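Local coordinates for xylanase and alpha-amylase inhibitor protein (Scadoxus multiflorus, PDB 3MU7) that probably inhibits both xylanases and alpha-amylases, using a TIM-barrel scaffold of the glycosyl hydrolase family 18 type, at residues 229-235 with 264-268; 2-6 with 267-271. All blocks are in the same frame, centred on the assembly; numbering follows the deposited sequence.

Contact 1 of 2, residues 229-235 with 264-268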
loop_
_atom_site.group_PDB
_atom_site.type_symbol
_atom_site.label_atom_id
_atom_site.label_comp_id
_atom_site.label_asym_id
_atom_site.label_seq_id
_atom_site.Cartn_x
_atom_site.Cartn_y
_atom_site.Cartn_z
ATOM N N MET A 229 -17.601 1.311 -5.206
ATOM C CA MET A 229 -18.332 0.194 -5.719
ATOM C C MET A 229 -18.758 -0.688 -4.570
ATOM O O MET A 229 -17.985 -1.161 -3.823
ATOM C CB MET A 229 -17.413 -0.591 -6.674
ATOM C CG MET A 229 -18.133 -1.706 -7.434
ATOM S SD MET A 229 -17.021 -2.410 -8.699
ATOM C CE MET A 229 -18.198 -3.409 -9.691
ATOM N N PRO A 230 -20.066 -0.861 -4.427
ATOM C CA PRO A 230 -20.593 -1.629 -3.315
ATOM C C PRO A 230 -20.039 -3.066 -3.236
ATOM O O PRO A 230 -19.796 -3.645 -4.250
ATOM C CB PRO A 230 -22.126 -1.667 -3.656
ATOM C CG PRO A 230 -22.342 -0.591 -4.288
ATOM C CD PRO A 230 -21.166 -0.201 -5.128
ATOM N N PRO A 231 -19.877 -3.612 -2.064
ATOM C CA PRO A 231 -19.197 -4.864 -1.948
ATOM C C PRO A 231 -19.943 -6.016 -2.662
ATOM O O PRO A 231 -19.334 -6.928 -3.233
ATOM C CB PRO A 231 -19.096 -5.100 -0.475
ATOM C CG PRO A 231 -20.073 -4.216 0.099
ATOM C CD PRO A 231 -20.205 -3.057 -0.716
ATOM N N THR A 232 -21.290 -5.956 -2.693
ATOM C CA THR A 232 -22.007 -7.013 -3.443
ATOM C C THR A 232 -21.723 -6.900 -4.936
ATOM O O THR A 232 -21.716 -7.941 -5.605
ATOM C CB THR A 232 -23.532 -6.909 -3.239
ATOM O OG1 THR A 232 -23.833 -7.105 -1.845
ATOM C CG2 THR A 232 -24.055 -8.035 -3.972
ATOM N N LYS A 233 -21.513 -5.725 -5.480
ATOM C CA LYS A 233 -21.186 -5.545 -6.844
ATOM C C LYS A 233 -19.746 -6.038 -7.128
ATOM O O LYS A 233 -19.468 -6.591 -8.157
ATOM C CB LYS A 233 -21.374 -4.145 -7.312
ATOM C CG LYS A 233 -22.818 -3.697 -7.345
ATOM C CD LYS A 233 -23.021 -2.321 -7.957
ATOM C CE LYS A 233 -24.440 -1.911 -7.998
ATOM N NZ LYS A 233 -24.650 -0.573 -8.623
ATOM N N VAL A 234 -18.803 -5.739 -6.203
ATOM C CA VAL A 234 -17.451 -6.257 -6.432
ATOM C C VAL A 234 -17.480 -7.806 -6.483
ATOM O O VAL A 234 -16.899 -8.380 -7.394
ATOM C CB VAL A 234 -16.529 -5.781 -5.260
ATOM C CG1 VAL A 234 -15.125 -6.420 -5.433
ATOM C CG2 VAL A 234 -16.369 -4.246 -5.228
ATOM N N LYS A 235 -18.171 -8.417 -5.547
ATOM C CA LYS A 235 -18.242 -9.866 -5.535
ATOM C C LYS A 235 -18.887 -10.423 -6.821
ATOM O O LYS A 235 -18.424 -11.416 -7.391
ATOM C CB LYS A 235 -19.009 -10.361 -4.290
ATOM C CG LYS A 235 -18.321 -10.055 -2.990
ATOM C CD LYS A 235 -19.387 -10.170 -1.878
ATOM C CE LYS A 235 -19.337 -11.471 -1.286
ATOM N NZ LYS A 235 -20.075 -11.567 0.043
ATOM N N PHE A 264 -17.208 -2.928 4.983
ATOM C CA PHE A 264 -17.000 -3.383 3.608
ATOM C C PHE A 264 -16.289 -4.733 3.555
ATOM O O PHE A 264 -16.766 -5.664 2.896
ATOM C CB PHE A 264 -16.196 -2.330 2.841
ATOM C CG PHE A 264 -16.191 -2.514 1.343
ATOM C CD1 PHE A 264 -16.990 -1.718 0.537
ATOM C CD2 PHE A 264 -15.352 -3.443 0.737
ATOM C CE1 PHE A 264 -16.970 -1.857 -0.842
ATOM C CE2 PHE A 264 -15.333 -3.588 -0.641
ATOM C CZ PHE A 264 -16.147 -2.794 -1.428
ATOM N N SER A 265 -15.159 -4.857 4.253
ATOM C CA SER A 265 -14.423 -6.124 4.232
ATOM C C SER A 265 -15.209 -7.265 4.890
ATOM O O SER A 265 -15.147 -8.395 4.420
ATOM C CB SER A 265 -13.024 -6.001 4.838
ATOM O OG SER A 265 -13.092 -5.584 6.182
ATOM N N ASN A 266 -15.942 -6.977 5.968
ATOM C CA ASN A 266 -16.846 -7.982 6.550
ATOM C C ASN A 266 -17.821 -8.513 5.496
ATOM O O ASN A 266 -18.013 -9.725 5.377
ATOM C CB ASN A 266 -17.612 -7.430 7.759
ATOM C CG ASN A 266 -16.796 -7.461 9.043
ATOM O OD1 ASN A 266 -15.779 -8.148 9.138
ATOM N ND2 ASN A 266 -17.254 -6.720 10.048
ATOM N N LYS A 267 -18.398 -7.605 4.709
ATOM C CA LYS A 267 -19.357 -7.968 3.661
ATOM C C LYS A 267 -18.710 -8.741 2.512
ATOM O O LYS A 267 -19.294 -9.702 1.998
ATOM C CB LYS A 267 -20.076 -6.725 3.131
ATOM C CG LYS A 267 -20.969 -6.052 4.162
ATOM C CD LYS A 267 -21.545 -4.755 3.627
ATOM C CE LYS A 267 -22.238 -3.969 4.722
ATOM N NZ LYS A 267 -22.663 -2.629 4.234
ATOM N N ILE A 268 -17.509 -8.324 2.113
ATOM C CA ILE A 268 -16.725 -9.047 1.106
ATOM C C ILE A 268 -16.464 -10.489 1.555
ATOM O O ILE A 268 -16.594 -11.427 0.761
ATOM C CB ILE A 268 -15.365 -8.329 0.806
ATOM C CG1 ILE A 268 -15.591 -7.025 0.026
ATOM C CG2 ILE A 268 -14.407 -9.250 0.050
ATOM C CD1 ILE A 268 -16.048 -7.196 -1.435
#
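The ring of Phe264 receives Pro231 CB over the centre of one face, a CH-pi contact with CB 3.8 Å from the ring centroid. Met229 O lies at the ring edge, in plane, 3.2 Å from Phe264 CE1, and Val234 CG2 approaches the same edge near CZ. With chi1 at -166° the Phe264 side chain leaves its helix opposite the backbone N and brings the ring to the start of helix 231-242. Pro231 is wedged between three side chains: its CD meets Phe264 CE1, its CG rests 3.9 Å from Lys267 CD, and its CB touches Ile268 CD1, which also reaches Val234 CB. Farther along helix 231-242, Lys235, bent at chi3 (96°), gives its ammonium to the carbonyl of Lys267: NZ to O is 2.8 Å, in the carbonyl plane. A methionine in its place would probably leave Lys267 O without this donor and remove the one hydrogen bond between the two segments. The axes of 231-235 and 264-268 pass 9.5 Å apart, crossing at -39°. This is helix-helix packing on the outside of a TIM barrel, with Phe217 and Leu253 of the barrel strands beneath.

Contact 2 of 2, residues 2-6 with 267-271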
loop_
_atom_site.group_PDB
_atom_site.type_symbol
_atom_site.label_atom_id
_atom_site.label_comp_id
_atom_site.label_asym_id
_atom_site.label_seq_id
_atom_site.Cartn_x
_atom_site.Cartn_y
_atom_site.Cartn_z
ATOM N N SER A 2 -8.875 -18.331 0.916
ATOM C CA SER A 2 -9.464 -17.699 -0.281
ATOM C C SER A 2 -9.131 -16.186 -0.565
ATOM O O SER A 2 -8.287 -15.919 -1.408
ATOM C CB SER A 2 -10.983 -17.925 -0.202
ATOM O OG SER A 2 -11.663 -17.121 -1.156
ATOM N N LEU A 3 -9.784 -15.165 0.115
ATOM C CA LEU A 3 -9.470 -13.745 -0.262
ATOM C C LEU A 3 -8.566 -12.936 0.657
ATOM O O LEU A 3 -8.857 -12.710 1.829
ATOM C CB LEU A 3 -10.744 -12.888 -0.463
ATOM C CG LEU A 3 -10.562 -11.528 -1.192
ATOM C CD1 LEU A 3 -10.479 -11.728 -2.700
ATOM C CD2 LEU A 3 -11.704 -10.572 -0.854
ATOM N N ASP A 4 -7.428 -12.514 0.073
ATOM C CA ASP A 4 -6.455 -11.656 0.735
ATOM C C ASP A 4 -6.848 -10.203 0.516
ATOM O O ASP A 4 -7.102 -9.764 -0.609
ATOM C CB ASP A 4 -5.034 -11.899 0.221
ATOM C CG ASP A 4 -4.464 -13.232 0.670
ATOM O OD1 ASP A 4 -4.900 -13.760 1.712
ATOM O OD2 ASP A 4 -3.562 -13.748 -0.021
ATOM N N ILE A 5 -6.889 -9.469 1.622
ATOM C CA ILE A 5 -7.198 -8.046 1.625
ATOM C C ILE A 5 -6.030 -7.272 2.222
ATOM O O ILE A 5 -5.553 -7.593 3.318
ATOM C CB ILE A 5 -8.502 -7.728 2.408
ATOM C CG1 ILE A 5 -9.673 -8.557 1.867
ATOM C CG2 ILE A 5 -8.814 -6.219 2.384
ATOM C CD1 ILE A 5 -10.984 -8.312 2.566
ATOM N N ALA A 6 -5.567 -6.266 1.488
ATOM C CA ALA A 6 -4.615 -5.290 2.002
ATOM C C ALA A 6 -5.397 -4.043 2.398
ATOM O O ALA A 6 -6.339 -3.653 1.713
ATOM C CB ALA A 6 -3.586 -4.948 0.948
ATOM N N LYS A 267 -18.398 -7.605 4.709
ATOM C CA LYS A 267 -19.357 -7.968 3.661
ATOM C C LYS A 267 -18.710 -8.741 2.512
ATOM O O LYS A 267 -19.294 -9.702 1.998
ATOM C CB LYS A 267 -20.076 -6.725 3.131
ATOM C CG LYS A 267 -20.969 -6.052 4.162
ATOM C CD LYS A 267 -21.545 -4.755 3.627
ATOM C CE LYS A 267 -22.238 -3.969 4.722
ATOM N NZ LYS A 267 -22.663 -2.629 4.234
ATOM N N ILE A 268 -17.509 -8.324 2.113
ATOM C CA ILE A 268 -16.725 -9.047 1.106
ATOM C C ILE A 268 -16.464 -10.489 1.555
ATOM O O ILE A 268 -16.594 -11.427 0.761
ATOM C CB ILE A 268 -15.365 -8.329 0.806
ATOM C CG1 ILE A 268 -15.591 -7.025 0.026
ATOM C CG2 ILE A 268 -14.407 -9.250 0.050
ATOM C CD1 ILE A 268 -16.048 -7.196 -1.435
ATOM N N LEU A 269 -16.115 -10.651 2.829
ATOM C CA LEU A 269 -15.709 -11.945 3.380
ATOM C C LEU A 269 -16.867 -12.803 3.900
ATOM O O LEU A 269 -16.675 -13.985 4.193
ATOM C CB LEU A 269 -14.670 -11.744 4.489
ATOM C CG LEU A 269 -13.331 -11.117 4.083
ATOM C CD1 LEU A 269 -12.516 -10.770 5.312
ATOM C CD2 LEU A 269 -12.543 -12.035 3.147
ATOM N N GLY A 270 -18.051 -12.210 4.019
ATOM C CA GLY A 270 -19.231 -12.928 4.504
ATOM C C GLY A 270 -19.288 -13.073 6.014
ATOM O O GLY A 270 -19.964 -13.964 6.533
ATOM N N LYS A 271 -18.575 -12.201 6.720
ATOM C CA LYS A 271 -18.631 -12.161 8.177
ATOM C C LYS A 271 -19.830 -11.326 8.615
ATOM O O LYS A 271 -20.251 -10.412 7.901
ATOM C CB LYS A 271 -17.331 -11.602 8.762
ATOM C CG LYS A 271 -16.106 -12.478 8.512
ATOM C CD LYS A 271 -14.886 -11.937 9.239
ATOM C CE LYS A 271 -13.660 -12.791 8.973
ATOM N NZ LYS A 271 -12.471 -12.292 9.726
#
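Ile5 and Leu269 meet tip to tip: the CD1 methyl of Ile5 stands 4.0 Å from Leu269 CG and equally close to Leu269 CD1. The second methyl of Leu269, CD2, lies beside the chain leading into the strand, 4.1 Å from Leu3 CB and 4.0 Å from Leu3 O. Leu3 and Ile268 also face each other, through Leu3 CD2 and the CG2 branch of Ile268, but these two carbons are modelled too close for their separation to be trusted. Ile268 CG2 lies 4.4 Å from Ile5 CD1, a looser touch. Ile5 has CG1 anti to its carbonyl carbon (chi1 -55°) and an extended chi2, which carries CD1 to the end of the helix. The side-chain contacts are all apolar, and the two segments bury 167 Å² over both sides. The contact brings the two ends of the chain together on the outside of a TIM barrel: strand 5-9 pairs in parallel with 248-254, first strand with last, which closes the barrel, and with 29-37 at its other edge; helix 264-269 lies outside that seam. Backbone bonds from Asp4 and Ala6 to Ile251, and from Ile5 to Ala28, fix the strand in the wall. The side chain of Ile5 also touches Ile251 and Leu253 of strand 248-254, while Phe239 and Phe248 touch Leu3. On the helix side Gly270, with positive phi (80°), ends the helix directly after Leu269; beyond it Lys271 NZ hydrogen-bonds to Asn26 OD1, tying the C-terminal tail to the loop that also supplies a neighbour for Leu269.

Overall arrangement
Contacts 1 and 2 use different sides of helix 264-269, and their centres are about 9 Å apart. Ile268 belongs to both: its CD1 end serves the helix 231-242 side, its CG2 branch the N-terminal strand, so one side chain takes part in both contacts. Lys267 is common to both ranges but touches across contact 1 alone. Two further links join them: Ser265 CB packs 3.8 Å from Ile5 CD1, and Asn266 O lies 2.9 Å from Lys271 N, a probable hydrogen bond. The contact centres lie about 19 and 17 Å from the chain centre. A diethylene glycol molecule, probably from the crystallisation liquor, lies about 8 Å from the Leu269 side chain.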